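Local coordinates for Rd1NTF2_04 (Synthetic construct, PDB 6W3G), which is a de novo designed NTF2-like protein of no known function, probably made to sample the diverse pockets this fold can form, at residues E17-M21 / E32-P36; A11-A15 / I71-V76. All coordinates share one frame; numbering follows the deposited sequence. Where two conformers were deposited one is given.

Interaction 1 (E17-M21 / E32-P36); sequences EFREM and ELFDP
Leu-33, the last helical residue of 27-33, lays its forked end against one turn of helix 11-24 and shows how a single branched side chain can join two helices. Its two methyls divide the work. CD1 presses onto the backbone of the other helix, 3.6 Å from Phe-18 CA, and also meets the sulfur of Met-21, with SD 3.7 Å from Leu-33 CD1; these two side chains approach tip to tip. CD2 meets the carboxylate oxygen OE1 of exposed Glu-17, 3.6 Å from Leu-33 CD2, a van der Waals contact of a charged group with a methyl. At Phe-34 the chain leaves the helix, and the ring takes over. In the conformer described here, one of two deposited, Met-21 runs straight through chi2 and then bends at chi3 (76°), which carries its methyl to the ring: Met-21 CE is 3.4 Å from Phe-34 CE2. The sulfur of this conformer stands 4.8 Å from the centroid of the Phe-34 ring, an oblique Met-aromatic contact. Phe-34 CZ in turn comes up to the edge of the Phe-18 ring, near its plane. Beyond the pair, Phe-34 rests on Ala-53 and Ile-57 of helix 50-63, while Phe-18 meets Phe-85. No hydrogen bond spans the two segments, so shape and dispersion carry this largely buried contact, and the one charged participant stays at its exposed border.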
# COMPACT_ATOMS: atom_id res chain seq x y z
N GLU A 17 -3.66 -4.44 8.42
CA GLU A 17 -2.27 -4.87 8.40
C GLU A 17 -1.46 -4.08 7.39
O GLU A 17 -0.31 -3.70 7.64
CB GLU A 17 -2.19 -6.37 8.10
CG GLU A 17 -2.59 -7.25 9.27
CD GLU A 17 -2.58 -8.73 8.90
OE1 GLU A 17 -2.34 -9.06 7.72
OE2 GLU A 17 -2.83 -9.56 9.80
N PHE A 18 -2.06 -3.81 6.23
CA PHE A 18 -1.38 -3.03 5.21
C PHE A 18 -1.09 -1.63 5.72
O PHE A 18 0.01 -1.09 5.49
CB PHE A 18 -2.22 -2.98 3.94
CG PHE A 18 -1.70 -2.01 2.94
CD1 PHE A 18 -0.65 -2.34 2.12
CD2 PHE A 18 -2.25 -0.74 2.85
CE1 PHE A 18 -0.14 -1.44 1.21
CE2 PHE A 18 -1.75 0.18 1.94
CZ PHE A 18 -0.69 -0.18 1.13
N ARG A 19 -2.05 -1.01 6.40
CA ARG A 19 -1.83 0.31 6.96
C ARG A 19 -0.71 0.29 7.99
O ARG A 19 0.14 1.20 8.01
CB ARG A 19 -3.14 0.81 7.57
CG ARG A 19 -3.10 2.24 8.01
CD ARG A 19 -4.47 2.68 8.48
NE ARG A 19 -4.38 3.94 9.20
CZ ARG A 19 -4.14 4.06 10.50
NH1 ARG A 19 -3.98 2.97 11.25
NH2 ARG A 19 -4.07 5.26 11.05
N GLU A 20 -0.67 -0.73 8.84
CA GLU A 20 0.39 -0.84 9.84
C GLU A 20 1.74 -1.05 9.18
O GLU A 20 2.75 -0.48 9.62
CB GLU A 20 0.07 -1.97 10.81
CG GLU A 20 1.02 -2.11 11.99
CD GLU A 20 1.08 -0.86 12.85
OE1 GLU A 20 0.11 -0.06 12.84
OE2 GLU A 20 2.10 -0.68 13.55
N MET A 21 1.80 -1.88 8.13
CA MET A 21 3.05 -2.09 7.41
C MET A 21 3.54 -0.80 6.78
O MET A 21 4.75 -0.54 6.74
CB MET A 21 2.88 -3.16 6.33
CG MET A 21 4.05 -3.27 5.35
SD MET A 21 3.71 -4.37 3.96
CE MET A 21 2.64 -3.33 2.98
N GLU A 32 4.31 -11.07 3.70
CA GLU A 32 3.00 -11.69 3.84
C GLU A 32 1.96 -11.01 2.96
O GLU A 32 1.08 -11.69 2.42
CB GLU A 32 2.55 -11.65 5.30
N LEU A 33 2.07 -9.69 2.77
CA LEU A 33 1.00 -8.91 2.16
C LEU A 33 1.16 -8.74 0.66
O LEU A 33 0.15 -8.62 -0.05
CB LEU A 33 0.93 -7.53 2.81
CG LEU A 33 0.61 -7.48 4.30
CD1 LEU A 33 0.46 -6.05 4.78
CD2 LEU A 33 -0.65 -8.28 4.61
N PHE A 34 2.39 -8.67 0.17
CA PHE A 34 2.66 -8.42 -1.24
C PHE A 34 2.83 -9.74 -1.99
O PHE A 34 3.54 -10.65 -1.54
CB PHE A 34 3.94 -7.59 -1.41
CG PHE A 34 3.77 -6.12 -1.10
CD1 PHE A 34 2.85 -5.36 -1.79
CD2 PHE A 34 4.55 -5.50 -0.13
CE1 PHE A 34 2.70 -4.02 -1.52
CE2 PHE A 34 4.40 -4.16 0.14
CZ PHE A 34 3.48 -3.42 -0.55
N ASP A 35 2.18 -9.85 -3.14
CA ASP A 35 2.51 -10.91 -4.08
C ASP A 35 3.97 -10.78 -4.47
O ASP A 35 4.51 -9.67 -4.51
CB ASP A 35 1.62 -10.80 -5.33
CG ASP A 35 1.71 -12.00 -6.23
OD1 ASP A 35 0.91 -12.94 -6.04
OD2 ASP A 35 2.56 -12.00 -7.14
N PRO A 36 4.65 -11.88 -4.75
CA PRO A 36 6.06 -11.77 -5.18
C PRO A 36 6.25 -10.92 -6.42
O PRO A 36 7.31 -10.31 -6.59
CB PRO A 36 6.46 -13.23 -5.42
CG PRO A 36 5.55 -14.03 -4.58
CD PRO A 36 4.25 -13.28 -4.54

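Interaction 2 (A11-A15 / I71-V76)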
# COMPACT_ATOMS: atom_id res chain seq x y z
N ALA A 11 -11.11 -9.07 4.94
CA ALA A 11 -10.66 -7.96 4.11
C ALA A 11 -10.26 -6.76 4.97
O ALA A 11 -9.28 -6.07 4.67
CB ALA A 11 -11.75 -7.56 3.13
N ARG A 12 -11.01 -6.49 6.03
CA ARG A 12 -10.69 -5.37 6.90
C ARG A 12 -9.41 -5.63 7.68
O ARG A 12 -8.57 -4.72 7.84
CB ARG A 12 -11.87 -5.11 7.85
CG ARG A 12 -11.59 -4.14 8.98
CD ARG A 12 -11.20 -2.76 8.48
NE ARG A 12 -12.31 -2.11 7.78
CZ ARG A 12 -12.26 -0.86 7.33
NH1 ARG A 12 -11.18 -0.11 7.52
NH2 ARG A 12 -13.31 -0.35 6.70
N LYS A 13 -9.23 -6.86 8.17
CA LYS A 13 -7.98 -7.22 8.81
C LYS A 13 -6.81 -6.99 7.87
O LYS A 13 -5.79 -6.41 8.26
CB LYS A 13 -8.03 -8.69 9.24
CG LYS A 13 -6.73 -9.21 9.85
CD LYS A 13 -6.78 -10.72 10.00
N PHE A 14 -6.96 -7.41 6.62
CA PHE A 14 -5.91 -7.22 5.62
C PHE A 14 -5.58 -5.74 5.45
O PHE A 14 -4.42 -5.34 5.47
CB PHE A 14 -6.34 -7.87 4.31
CG PHE A 14 -5.35 -7.70 3.20
CD1 PHE A 14 -4.27 -8.55 3.10
CD2 PHE A 14 -5.50 -6.69 2.29
CE1 PHE A 14 -3.36 -8.39 2.09
CE2 PHE A 14 -4.58 -6.52 1.28
CZ PHE A 14 -3.52 -7.38 1.19
N ALA A 15 -6.61 -4.91 5.29
CA ALA A 15 -6.39 -3.47 5.14
C ALA A 15 -5.69 -2.88 6.35
O ALA A 15 -4.76 -2.08 6.22
CB ALA A 15 -7.73 -2.76 4.91
N ILE A 71 -8.09 4.36 5.06
CA ILE A 71 -8.72 3.37 4.20
C ILE A 71 -10.12 3.87 3.88
O ILE A 71 -10.98 3.91 4.76
CB ILE A 71 -8.75 1.99 4.86
CG1 ILE A 71 -7.35 1.55 5.30
CG2 ILE A 71 -9.40 0.98 3.91
CD1 ILE A 71 -6.35 1.35 4.15
N ASP A 72 -10.36 4.26 2.62
CA ASP A 72 -11.63 4.86 2.23
C ASP A 72 -12.67 3.84 1.78
O ASP A 72 -13.83 3.93 2.17
CB ASP A 72 -11.39 5.86 1.10
CG ASP A 72 -10.53 7.05 1.54
OD1 ASP A 72 -10.62 7.46 2.72
OD2 ASP A 72 -9.75 7.57 0.71
N HIS A 73 -12.28 2.87 0.96
CA HIS A 73 -13.23 1.89 0.43
C HIS A 73 -12.55 0.53 0.40
O HIS A 73 -11.42 0.41 -0.05
CB HIS A 73 -13.71 2.29 -0.97
CG HIS A 73 -14.23 3.69 -1.05
ND1 HIS A 73 -15.41 4.08 -0.45
CD2 HIS A 73 -13.72 4.80 -1.63
CE1 HIS A 73 -15.61 5.36 -0.67
NE2 HIS A 73 -14.60 5.82 -1.38
N ILE A 74 -13.24 -0.48 0.91
CA ILE A 74 -12.82 -1.87 0.76
C ILE A 74 -13.99 -2.60 0.11
O ILE A 74 -15.08 -2.61 0.69
CB ILE A 74 -12.49 -2.53 2.10
CG1 ILE A 74 -11.48 -1.72 2.89
CG2 ILE A 74 -11.98 -3.94 1.87
CD1 ILE A 74 -11.30 -2.25 4.29
N THR A 75 -13.76 -3.19 -1.05
CA THR A 75 -14.82 -3.92 -1.74
C THR A 75 -14.29 -5.28 -2.13
O THR A 75 -13.14 -5.42 -2.55
CB THR A 75 -15.31 -3.17 -2.97
OG1 THR A 75 -14.25 -3.04 -3.92
CG2 THR A 75 -15.80 -1.81 -2.60
N VAL A 76 -15.13 -6.29 -1.97
CA VAL A 76 -14.78 -7.65 -2.33
C VAL A 76 -15.78 -8.19 -3.34
O VAL A 76 -17.00 -8.08 -3.14
CB VAL A 76 -14.72 -8.55 -1.08
CG1 VAL A 76 -14.32 -9.96 -1.47
CG2 VAL A 76 -13.75 -7.97 -0.06
O HOH W 1 -13.21 2.00 4.83
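Arg-12 and Ile-74 cross at about a right angle, the methyl CD1 of the isoleucine sitting over the centre of one guanidinium face, with Ile-74 CD1 3.5 Å from Arg-12 CZ. The arginine gets there by folding: CG leaves anti to the backbone N, then bends at chi2 (60°) and chi3 (66°) swing the flat group across to the strand. A water fixes its far end, accepting from Arg-12 NH2 at 3.0 Å and donating to Ile-71 O at 2.9 Å, with a weak third bond to Asp-72 O. Ile-74 serves two more neighbours through separate branches. Its extended chi2 also sets CD1 3.7 Å from Ala-15 CB, while CG2 lies 3.8 Å from Ala-11 CB. Val-76 CG2 reaches the same Ala-11 methyl, and Ile-71 CG2 touches Ala-15 CB more loosely at 4.2 Å. Ala-11 and Ala-15, one turn apart, face the strand with single methyls; the axes of these short segments approach to 9.5 Å, their N-to-C directions 136° apart. Asp-72 and His-73 both face Val-84 in a classic beta bulge, which lies between Ile-71 and Ile-74. An N-terminal helix packed on a curved, mixed but largely antiparallel sheet is the arrangement of the NTF2-like alpha+beta fold.

Overall arrangement
Helix 11-24 serves both contacts, its first turns in interaction 2 and its middle in interaction 1, so one rod is held on different sides by different elements. Interaction 1 ties it to the end of helix 27-33 and the short strand that follows, in the buried interior, its centre about 7 Å from the centre of the chain; interaction 2 ties it to strand 66-77, an outermost strand of the sheet, nearer the surface. The chemistry follows the place: leucine, methionine and aromatic rings inside, small alanines and beta-branched residues with a water-bridged arginine outside. Phe-14 CE1 lies 3.7 Å from Leu-33 CD2, so the two contacts adjoin through Phe-14, which itself does not touch segment 71-76.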